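Local atomic coordinates of Blr6230 protein (Bradyrhizobium diazoefficiens USDA 110, PDB entry 5NGG), a protein that probably hydrolyses beta-lactam antibiotics as a zinc-dependent metallo-beta-lactamase of subclass B3. Residues T170-P175 with E196-C201; D236-L239 with E244-G247. All blocks are in the same frame, centred on the assembly; numbering follows the deposited sequence.

Contact 1. Residues T170-P175 with E196-C201. With ZN (zinc ion), chain E.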
loop_
_atom_site.group_PDB
_atom_site.type_symbol
_atom_site.label_atom_id
_atom_site.label_comp_id
_atom_site.label_asym_id
_atom_site.label_seq_id
_atom_site.Cartn_x
_atom_site.Cartn_y
_atom_site.Cartn_z
ATOM N N THR A 170 5.997 -8.268 9.753
ATOM C CA THR A 170 6.116 -9.534 9.042
ATOM C C THR A 170 5.534 -9.371 7.634
ATOM O O THR A 170 4.409 -8.884 7.462
ATOM C CB THR A 170 5.380 -10.654 9.786
ATOM O OG1 THR A 170 5.946 -10.783 11.091
ATOM C CG2 THR A 170 5.507 -11.989 9.063
ATOM N N ALA A 171 6.311 -9.767 6.625
ATOM C CA ALA A 171 5.882 -9.748 5.230
ATOM C C ALA A 171 4.964 -10.911 4.926
ATOM O O ALA A 171 5.282 -12.063 5.253
ATOM C CB ALA A 171 7.099 -9.795 4.318
ATOM N N HIS A 172 3.885 -10.625 4.208
ATOM C CA HIS A 172 3.044 -11.660 3.614
ATOM C C HIS A 172 2.967 -11.464 2.112
ATOM O O HIS A 172 2.664 -10.372 1.644
ATOM C CB HIS A 172 1.639 -11.617 4.187
ATOM C CG HIS A 172 1.570 -11.946 5.629
ATOM N ND1 HIS A 172 1.460 -13.233 6.099
ATOM C CD2 HIS A 172 1.633 -11.147 6.710
ATOM C CE1 HIS A 172 1.429 -13.211 7.418
ATOM N NE2 HIS A 172 1.525 -11.954 7.812
ATOM N N ALA A 173 3.203 -12.531 1.352
ATOM C CA ALA A 173 3.128 -12.454 -0.103
ATOM C C ALA A 173 1.675 -12.525 -0.516
ATOM O O ALA A 173 1.010 -13.539 -0.317
ATOM C CB ALA A 173 3.938 -13.574 -0.733
ATOM N N THR A 174 1.174 -11.419 -1.068
ATOM C CA THR A 174 -0.212 -11.297 -1.485
ATOM C C THR A 174 -0.241 -10.747 -2.923
ATOM O O THR A 174 -0.824 -9.686 -3.181
ATOM C CB THR A 174 -1.009 -10.391 -0.521
ATOM O OG1 THR A 174 -0.276 -9.183 -0.280
ATOM C CG2 THR A 174 -1.228 -11.063 0.811
ATOM N N PRO A 175 0.347 -11.506 -3.879
ATOM C CA PRO A 175 0.434 -11.043 -5.259
ATOM C C PRO A 175 -0.906 -10.971 -5.978
ATOM O O PRO A 175 -1.911 -11.516 -5.521
ATOM C CB PRO A 175 1.340 -12.089 -5.920
ATOM C CG PRO A 175 1.046 -13.340 -5.153
ATOM C CD PRO A 175 0.948 -12.849 -3.723
ATOM N N GLU A 196 -3.648 -6.894 16.084
ATOM C CA GLU A 196 -2.849 -7.188 14.889
ATOM C C GLU A 196 -3.322 -6.303 13.735
ATOM O O GLU A 196 -4.510 -6.288 13.377
ATOM C CB GLU A 196 -2.945 -8.669 14.548
ATOM C CG GLU A 196 -2.736 -9.586 15.771
ATOM C CD GLU A 196 -1.531 -9.262 16.674
ATOM O OE1 GLU A 196 -0.481 -8.865 16.137
ATOM O OE2 GLU A 196 -1.613 -9.419 17.932
ATOM N N VAL A 197 -2.371 -5.609 13.129
ATOM C CA VAL A 197 -2.602 -4.681 12.014
ATOM C C VAL A 197 -2.091 -5.323 10.726
ATOM O O VAL A 197 -1.002 -5.908 10.736
ATOM C CB VAL A 197 -1.851 -3.362 12.265
ATOM C CG1 VAL A 197 -2.042 -2.388 11.100
ATOM C CG2 VAL A 197 -2.255 -2.720 13.587
ATOM N N LEU A 198 -2.853 -5.191 9.638
ATOM C CA LEU A 198 -2.340 -5.529 8.312
ATOM C C LEU A 198 -2.376 -4.310 7.441
ATOM O O LEU A 198 -3.447 -3.770 7.157
ATOM C CB LEU A 198 -3.128 -6.658 7.655
ATOM C CG LEU A 198 -2.482 -7.268 6.403
ATOM C CD1 LEU A 198 -1.257 -8.079 6.775
ATOM C CD2 LEU A 198 -3.475 -8.087 5.609
ATOM N N PHE A 199 -1.198 -3.914 6.924
ATOM C CA PHE A 199 -1.127 -2.985 5.797
ATOM C C PHE A 199 -1.318 -3.862 4.545
ATOM O O PHE A 199 -0.362 -4.422 4.004
ATOM C CB PHE A 199 0.222 -2.280 5.767
ATOM C CG PHE A 199 0.511 -1.433 6.980
ATOM C CD1 PHE A 199 1.142 -1.961 8.111
ATOM C CD2 PHE A 199 0.209 -0.080 6.984
ATOM C CE1 PHE A 199 1.447 -1.150 9.193
ATOM C CE2 PHE A 199 0.489 0.718 8.067
ATOM C CZ PHE A 199 1.103 0.175 9.175
ATOM N N PHE A 200 -2.576 -4.021 4.135
ATOM C CA PHE A 200 -2.922 -4.845 2.983
ATOM C C PHE A 200 -2.396 -4.144 1.729
ATOM O O PHE A 200 -2.471 -2.930 1.617
ATOM C CB PHE A 200 -4.440 -5.038 2.948
ATOM C CG PHE A 200 -4.917 -5.854 1.772
ATOM C CD1 PHE A 200 -4.520 -7.168 1.634
ATOM C CD2 PHE A 200 -5.767 -5.302 0.797
ATOM C CE1 PHE A 200 -4.946 -7.940 0.564
ATOM C CE2 PHE A 200 -6.167 -6.058 -0.296
ATOM C CZ PHE A 200 -5.771 -7.380 -0.411
ATOM N N CYS A 201 -1.870 -4.917 0.784
ATOM C CA CYS A 201 -1.154 -4.302 -0.325
ATOM C C CYS A 201 -1.973 -3.758 -1.450
ATOM O O CYS A 201 -1.410 -3.007 -2.243
ATOM C CB CYS A 201 -0.102 -5.274 -0.873
ATOM S SG CYS A 201 -0.749 -6.589 -1.887
HETATM ZN ZN ZN E . 1.254 -15.033 5.158
#
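At the C-terminal ends of two strands of the five-stranded sheet, in the alpha-beta/beta-alpha sandwich of the metallo-beta-lactamases, Thr174 meets Cys201 and His172 meets Leu198 across the intervening strand 182-190. The two segments flank that strand as its neighbours on either side, and their nearest CA atoms, those of Thr174 and Cys201, are 7.2 Å apart. The contact is therefore made mostly by side chains reaching across the middle strand. Thr174 OG1 lies 3.1 Å from Cys201 SG, a close approach of the hydroxyl to a sulfur of the Cys181-Cys201 disulfide. With chi1 at 48°, OG1 sits between the backbone N and the carbonyl carbon of Thr174, which turns it to the sulfur while CG2 stands anti to the carbonyl carbon. Its hydrogen-bond partner is Ser183 OG of the middle strand, and the backbone N of Cys201 also bonds to that hydroxyl, so one serine serves both segments. Thr174 O adds a second approach, 3.4 Å from Cys201 SG. Further back along the strands, Leu198 sends CD1 obliquely to the imidazole of His172, 4.2 Å from CD2. Elsewhere on the ring, ND1 binds a zinc ion at 2.0 Å, together with Glu158 and Lys229, and a hydrogen bond from NE2 to Glu185 helps to fix the ring's rotation. Through Cys201 O, bonded to the zinc ligand His101, the loop just after strand 193-199 reaches a second zinc site, while helix 219-232 packs against Thr174 through Thr226 and Lys229, and strand 237-239 pairs with 193-199 on its far side.

Contact 2. Residues D236-L239 with E244-G247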
loop_
_atom_site.group_PDB
_atom_site.type_symbol
_atom_site.label_atom_id
_atom_site.label_comp_id
_atom_site.label_asym_id
_atom_site.label_seq_id
_atom_site.Cartn_x
_atom_site.Cartn_y
_atom_site.Cartn_z
ATOM N N ASP A 236 -6.989 -7.601 13.264
ATOM C CA ASP A 236 -7.878 -6.685 13.988
ATOM C C ASP A 236 -8.106 -5.354 13.271
ATOM O O ASP A 236 -9.210 -4.806 13.340
ATOM C CB ASP A 236 -7.298 -6.394 15.369
ATOM C CG ASP A 236 -7.222 -7.637 16.248
ATOM O OD1 ASP A 236 -8.297 -8.062 16.698
ATOM O OD2 ASP A 236 -6.101 -8.148 16.496
ATOM N N VAL A 237 -7.052 -4.838 12.620
ATOM C CA VAL A 237 -7.043 -3.500 12.028
ATOM C C VAL A 237 -6.604 -3.626 10.576
ATOM O O VAL A 237 -5.432 -3.892 10.311
ATOM C CB VAL A 237 -6.073 -2.568 12.784
ATOM C CG1 VAL A 237 -5.978 -1.194 12.112
ATOM C CG2 VAL A 237 -6.498 -2.406 14.242
ATOM N N LEU A 238 -7.536 -3.390 9.656
ATOM C CA LEU A 238 -7.237 -3.377 8.229
ATOM C C LEU A 238 -6.801 -1.974 7.819
ATOM O O LEU A 238 -7.539 -1.003 7.996
ATOM C CB LEU A 238 -8.461 -3.744 7.414
ATOM C CG LEU A 238 -8.255 -3.705 5.894
ATOM C CD1 LEU A 238 -7.183 -4.698 5.454
ATOM C CD2 LEU A 238 -9.582 -3.952 5.186
ATOM N N LEU A 239 -5.612 -1.884 7.219
ATOM C CA LEU A 239 -5.120 -0.672 6.567
ATOM C C LEU A 239 -4.794 -1.041 5.127
ATOM O O LEU A 239 -4.804 -2.193 4.721
ATOM C CB LEU A 239 -3.910 -0.101 7.306
ATOM C CG LEU A 239 -4.127 0.248 8.780
ATOM C CD1 LEU A 239 -2.851 0.737 9.434
ATOM C CD2 LEU A 239 -5.196 1.297 8.920
ATOM N N GLU A 244 -9.790 4.298 0.793
ATOM C CA GLU A 244 -10.997 3.581 0.401
ATOM C C GLU A 244 -10.987 2.107 0.798
ATOM O O GLU A 244 -12.062 1.537 1.048
ATOM C CB GLU A 244 -11.208 3.744 -1.105
ATOM C CG GLU A 244 -11.535 5.178 -1.493
ATOM C CD GLU A 244 -10.330 6.034 -1.889
ATOM O OE1 GLU A 244 -9.153 5.758 -1.532
ATOM O OE2 GLU A 244 -10.576 7.041 -2.585
ATOM N N VAL A 245 -9.795 1.513 0.926
ATOM C CA VAL A 245 -9.648 0.096 1.329
ATOM C C VAL A 245 -10.347 -0.165 2.671
ATOM O O VAL A 245 -10.871 -1.250 2.899
ATOM C CB VAL A 245 -8.151 -0.311 1.414
ATOM C CG1 VAL A 245 -7.911 -1.622 2.160
ATOM C CG2 VAL A 245 -7.510 -0.362 0.032
ATOM N N TYR A 246 -10.322 0.822 3.569
ATOM C CA TYR A 246 -10.764 0.634 4.937
ATOM C C TYR A 246 -11.646 1.765 5.442
ATOM O O TYR A 246 -11.845 1.883 6.638
ATOM C CB TYR A 246 -9.567 0.358 5.863
ATOM C CG TYR A 246 -8.534 1.449 5.922
ATOM C CD1 TYR A 246 -7.587 1.598 4.910
ATOM C CD2 TYR A 246 -8.486 2.343 6.989
ATOM C CE1 TYR A 246 -6.633 2.597 4.960
ATOM C CE2 TYR A 246 -7.503 3.329 7.054
ATOM C CZ TYR A 246 -6.586 3.477 6.030
ATOM O OH TYR A 246 -5.622 4.461 6.115
ATOM N N GLY A 247 -12.210 2.575 4.556
ATOM C CA GLY A 247 -13.118 3.625 4.974
ATOM C C GLY A 247 -12.477 4.564 5.980
ATOM O O GLY A 247 -13.060 4.880 7.002
#
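Leu239 lays CD2 over one face of the Tyr246 ring, 4.0 Å from the centroid and 24° off the normal, a CH-pi contact. The methyl is displaced toward the rim and comes nearest to CE2, at 3.6 Å. Although the CB of Leu239 points away from the turn, its side chain bends back, and the branch at CD2 reaches the tyrosine. Tyr246 is also pressed against the strand's backbone: its CB is 3.2 Å from Leu238 O, and its CD1 lies 3.7 Å from Leu239 CA. A chi1 of 60° swings the ring back over its own main chain, alongside that of Leu238 and Leu239. Leu238 and Val245 run across each other at about a right angle, with Leu238 CD2 4.2 Å from Val245 CG1 and 3.8 Å from Val245 O. The chain thus turns back on itself after the sheet's last strand, 237-239, through the loop that carries His242, a ligand of one of the zinc ions, so this apolar packing lies close to a metal site. Beyond the first shell, Tyr246 OH hydrogen-bonds to Tyr58 OH of strand 58-62, in the other sheet, while Phe263 and Glu268 also touch the tyrosine. Helix 268-291 closes over the leucine and valine: Leu238 rests on Glu268 and Leu269, and Val245 on Tyr272.

Both contacts are buried and both reach the five-stranded sheet, where strands 193-199 and 237-239 run side by side. Their shared border is stitched by backbone bonding, with Leu198 O 2.9 Å from Leu239 N, and Glu196 N lies 2.8 Å from Asp236 OD2. Leu239 CD1 also packs on Val197 and Phe199. Their chemistry diverges with position. Contact 1 spans a middle strand and mixes a leucine with sulfur, hydroxyl and metal-bound imidazole groups near the zinc sites. Contact 2, at the sheet's outer strand, joins it to the following turn mainly by apolar packing and a CH-pi contact, beneath helix 268-291.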